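Local coordinates for uncharacterized protein (Mycobacterium tuberculosis CAS/NITR204, PDB 5VYQ) that probably transfers a formyl group from a folate cofactor to the amino group of the nucleotide-linked sugar dTDP-4-amino-4,6-dideoxyglucose, at residues A148-S151 / W152-S155; F233-A236 / S237-V241. One frame throughout, in Å; residues are numbered along the deposited sequence.

Contact 1: residues A148-S151 / W152-S155; sequences AIES and WDSS. With EDO (1,2-ethanediol), chain E.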
loop_
_atom_site.group_PDB
_atom_site.type_symbol
_atom_site.label_atom_id
_atom_site.label_comp_id
_atom_site.label_asym_id
_atom_site.label_seq_id
_atom_site.Cartn_x
_atom_site.Cartn_y
_atom_site.Cartn_z
ATOM N N ALA A 148 21.697 3.308 5.695
ATOM C CA ALA A 148 21.378 3.580 4.293
ATOM C C ALA A 148 19.848 3.443 4.089
ATOM O O ALA A 148 19.147 2.739 4.835
ATOM C CB ALA A 148 22.168 2.626 3.406
ATOM N N ILE A 149 19.334 4.191 3.119
ATOM C CA ILE A 149 17.902 4.149 2.769
ATOM C C ILE A 149 17.854 3.614 1.345
ATOM O O ILE A 149 18.367 4.258 0.439
ATOM C CB ILE A 149 17.288 5.553 2.793
ATOM C CG1 ILE A 149 17.398 6.146 4.204
ATOM C CG2 ILE A 149 15.849 5.525 2.285
ATOM C CD1 ILE A 149 16.845 7.561 4.278
ATOM N N GLU A 150 17.195 2.488 1.143
ATOM C CA GLU A 150 17.053 1.865 -0.160
ATOM C C GLU A 150 15.786 2.407 -0.856
ATOM O O GLU A 150 14.908 3.027 -0.238
ATOM C CB GLU A 150 16.933 0.362 0.010
ATOM C CG GLU A 150 18.038 -0.349 0.807
ATOM C CD GLU A 150 19.424 -0.139 0.243
ATOM O OE1 GLU A 150 19.562 0.161 -0.953
ATOM O OE2 GLU A 150 20.389 -0.263 1.028
ATOM N N SER A 151 15.667 2.137 -2.144
ATOM C CA SER A 151 14.531 2.626 -2.928
ATOM C C SER A 151 13.228 1.986 -2.530
ATOM O O SER A 151 12.166 2.586 -2.766
ATOM C CB SER A 151 14.769 2.344 -4.416
ATOM O OG SER A 151 14.799 0.940 -4.674
ATOM N N TRP A 152 13.285 0.801 -1.934
ATOM C CA TRP A 152 12.113 0.117 -1.456
ATOM C C TRP A 152 11.791 0.364 0.022
ATOM O O TRP A 152 10.845 -0.202 0.551
ATOM C CB TRP A 152 12.207 -1.388 -1.708
ATOM C CG TRP A 152 13.396 -2.016 -1.098
ATOM C CD1 TRP A 152 13.486 -2.594 0.139
ATOM C CD2 TRP A 152 14.702 -2.139 -1.701
ATOM N NE1 TRP A 152 14.780 -3.073 0.333
ATOM C CE2 TRP A 152 15.537 -2.785 -0.770
ATOM C CE3 TRP A 152 15.234 -1.747 -2.931
ATOM C CZ2 TRP A 152 16.882 -3.068 -1.040
ATOM C CZ3 TRP A 152 16.561 -2.048 -3.211
ATOM C CH2 TRP A 152 17.370 -2.691 -2.257
ATOM N N ASP A 153 12.575 1.195 0.706
ATOM C CA ASP A 153 12.370 1.402 2.150
ATOM C C ASP A 153 11.159 2.326 2.400
ATOM O O ASP A 153 10.821 3.213 1.607
ATOM C CB ASP A 153 13.576 2.034 2.809
ATOM C CG ASP A 153 14.580 0.980 3.360
ATOM O OD1 ASP A 153 14.153 -0.043 3.925
ATOM O OD2 ASP A 153 15.798 1.201 3.184
ATOM N N SER A 154 10.508 2.082 3.531
ATOM C CA SER A 154 9.520 2.976 4.112
ATOM C C SER A 154 10.048 3.489 5.434
ATOM O O SER A 154 11.100 3.016 5.912
ATOM C CB SER A 154 8.242 2.155 4.320
ATOM O OG SER A 154 8.534 1.022 5.101
ATOM N N SER A 155 9.318 4.416 6.027
ATOM C CA SER A 155 9.642 4.805 7.402
ATOM C C SER A 155 9.783 3.582 8.327
ATOM O O SER A 155 10.740 3.439 9.109
ATOM C CB SER A 155 8.636 5.798 7.941
ATOM O OG SER A 155 8.823 5.959 9.340
HETATM C C1 EDO E . 10.964 5.240 -4.693
HETATM O O1 EDO E . 12.265 4.784 -4.316
HETATM C C2 EDO E . 11.180 6.149 -5.895
HETATM O O2 EDO E . 11.929 7.310 -5.566
#

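Contact 2: residues F233-A236 / S237-V241; sequences FVDA and SGRKV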
loop_
_atom_site.group_PDB
_atom_site.type_symbol
_atom_site.label_atom_id
_atom_site.label_comp_id
_atom_site.label_asym_id
_atom_site.label_seq_id
_atom_site.Cartn_x
_atom_site.Cartn_y
_atom_site.Cartn_z
ATOM N N PHE A 233 -5.803 11.905 2.385
ATOM C CA PHE A 233 -6.313 12.965 1.517
ATOM C C PHE A 233 -7.800 13.101 1.802
ATOM O O PHE A 233 -8.380 12.236 2.442
ATOM C CB PHE A 233 -6.053 12.655 0.047
ATOM C CG PHE A 233 -6.706 11.398 -0.469
ATOM C CD1 PHE A 233 -6.025 10.179 -0.468
ATOM C CD2 PHE A 233 -7.941 11.432 -1.076
ATOM C CE1 PHE A 233 -6.586 9.023 -0.983
ATOM C CE2 PHE A 233 -8.533 10.285 -1.578
ATOM C CZ PHE A 233 -7.860 9.063 -1.532
ATOM N N VAL A 234 -8.387 14.182 1.308
ATOM C CA VAL A 234 -9.835 14.355 1.312
ATOM C C VAL A 234 -10.289 14.321 -0.139
ATOM O O VAL A 234 -9.690 14.968 -0.987
ATOM C CB VAL A 234 -10.231 15.651 2.056
ATOM C CG1 VAL A 234 -11.731 15.870 1.970
ATOM C CG2 VAL A 234 -9.867 15.443 3.526
ATOM N N ASP A 235 -11.282 13.480 -0.423
ATOM C CA ASP A 235 -11.805 13.359 -1.768
ATOM C C ASP A 235 -12.759 14.509 -2.066
ATOM O O ASP A 235 -13.041 15.325 -1.198
ATOM C CB ASP A 235 -12.373 11.970 -2.065
ATOM C CG ASP A 235 -13.698 11.652 -1.385
ATOM O OD1 ASP A 235 -14.403 12.595 -0.974
ATOM O OD2 ASP A 235 -14.001 10.438 -1.237
ATOM N N ALA A 236 -13.186 14.539 -3.318
ATOM C CA ALA A 236 -14.038 15.583 -3.850
ATOM C C ALA A 236 -15.290 15.696 -3.003
ATOM O O ALA A 236 -15.789 16.808 -2.823
ATOM C CB ALA A 236 -14.365 15.288 -5.311
ATOM N N SER A 237 -15.789 14.601 -2.443
ATOM C CA SER A 237 -16.966 14.690 -1.592
ATOM C C SER A 237 -16.748 15.052 -0.136
ATOM O O SER A 237 -17.726 15.200 0.584
ATOM C CB SER A 237 -17.754 13.397 -1.648
ATOM O OG SER A 237 -17.137 12.400 -0.872
ATOM N N GLY A 238 -15.494 15.219 0.295
ATOM C CA GLY A 238 -15.163 15.589 1.672
ATOM C C GLY A 238 -14.808 14.441 2.580
ATOM O O GLY A 238 -14.624 14.667 3.770
ATOM N N ARG A 239 -14.678 13.226 2.041
ATOM C CA ARG A 239 -14.377 12.037 2.822
ATOM C C ARG A 239 -12.856 11.911 2.928
ATOM O O ARG A 239 -12.174 11.956 1.914
ATOM C CB ARG A 239 -14.909 10.776 2.136
ATOM C CG ARG A 239 -14.753 9.469 2.878
ATOM C CD ARG A 239 -15.646 9.400 4.113
ATOM N NE ARG A 239 -15.716 8.090 4.748
ATOM C CZ ARG A 239 -16.434 7.045 4.342
ATOM N NH1 ARG A 239 -17.173 7.111 3.247
ATOM N NH2 ARG A 239 -16.402 5.911 5.037
ATOM N N LYS A 240 -12.387 11.744 4.147
ATOM C CA LYS A 240 -10.979 11.438 4.438
ATOM C C LYS A 240 -10.635 10.003 4.129
ATOM O O LYS A 240 -11.330 9.038 4.535
ATOM C CB LYS A 240 -10.684 11.724 5.904
ATOM C CG LYS A 240 -9.230 11.595 6.310
ATOM C CD LYS A 240 -8.999 12.073 7.745
ATOM C CE LYS A 240 -9.296 13.558 7.902
ATOM N NZ LYS A 240 -9.035 14.008 9.297
ATOM N N VAL A 241 -9.495 9.839 3.455
ATOM C CA VAL A 241 -9.031 8.511 3.115
ATOM C C VAL A 241 -7.555 8.367 3.501
ATOM O O VAL A 241 -6.781 9.200 3.103
ATOM C CB VAL A 241 -9.199 8.224 1.615
ATOM C CG1 VAL A 241 -8.698 6.842 1.277
ATOM C CG2 VAL A 241 -10.661 8.373 1.137
HETATM O O HOH W 1 -16.538 9.700 -1.139
#

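Contact 1: residues A148-S151 / W152-S155
Trp-152 has its CG tucked between its backbone N and carbonyl carbon (chi1 57°), which folds the indole back over Glu-150, while Glu-150 keeps CG anti to its carbonyl carbon and runs alongside the ring. Glu-150 CB thereby lies 3.5 Å from the centroid of the six-membered ring, only 12° off the normal, a CH-pi contact over the face. Its CG is 3.5 Å from Trp-152 CZ2, and the chain then bends at chi2, its carboxylate ending beyond the ring's rim and turned only slightly from the ring plane. A glutamate suits this place: its methylenes cover the aromatic face and its charged end continues past it.

The backbone forms a type I turn from Glu-150 to Asp-153, with Asp-153 N bonded to Glu-150 O at 3.1 Å. Asp-153 closes it a second time: OD2 takes the N-H of Glu-150 at 2.8 Å, almost straight at 171° and on its anti side. That oxygen also forms a salt bridge with Arg-161, and OD1 binds Ser-157, tying the turn to helix 155-179, N-capped by Ser-154. Ser-151 OG is hydrogen-bonded to Asp-235 OD2 of the second subunit, whose Arg-239 makes a cation-pi contact with the Trp-152 indole. O1 of a 1,2-ethanediol, probably from the crystallisation liquor, donates to Ser-151 O at 2.7 Å. With both oxygens engaged, the buried Asp-153 carboxylate is probably stabilised as an anion.

Contact 2: residues F233-A236 / S237-V241
Asp-235 OD1 accepts from Ser-237 OG at 2.7 Å and from Arg-239 N at 3.1 Å, the two donors coming from opposite faces of the carboxylate plane. The hydroxyl arrives on the syn side; the peptide N-H stands well above the plane, and Ser-237 N adds a weak bond. A water donates to both Asp-235 OD2 and Ser-237 OG, bridging them. Aspartate is short enough to curl back over the turn, its CG between backbone N and carbonyl carbon (chi1 73°).

Beneath this network is a type I turn, Asp-235 to Gly-238, with a G1 beta bulge (a 3:5 hairpin), in which Gly-238 N reaches Asp-235 O at 2.9 Å. Gly-238 has a positive phi of 96°, where a CB would collide with the carbonyl O of Ser-237; hence the glycine. Asp-235 N to Arg-239 O, 2.9 Å, leads into the antiparallel strands. There Phe-233 and Val-241 form a hydrogen-bonded pair, with Val-241 N 2.8 Å from Phe-233 O. On the same sheet face, Val-241 CB sits 3.8 Å from the Phe-233 ring centroid in a CH-pi contact, two apolar residues fitting a buried site.

Farther out, Val-241 pairs with a strand of the second subunit. The donors round Asp-235 would partly offset its negative charge, so one carboxylate probably both orders the turn through OD1 and holds Ser-151 of that subunit through OD2.

Contact 1 comes first along the chain, in the loop between strand 141-147, an edge strand, within this chain, of the mixed sheet, and helix 155-179. Contact 2 follows in the dimerization-domain hairpin of strands 231-234 and 240-249. Within one subunit they do not touch: their centres are 28 Å apart and their nearest atoms about 17 Å. The two are joined across the dimer instead, where the hairpin turn of one copy meets the 148-155 loop of the other through Ser-151, Trp-152, Asp-235, Arg-239 and Val-241. Since Ser-155 of contact 1 touches the bound nucleotide sugar, the dimer interface extends close to the chain that lines the substrate pocket.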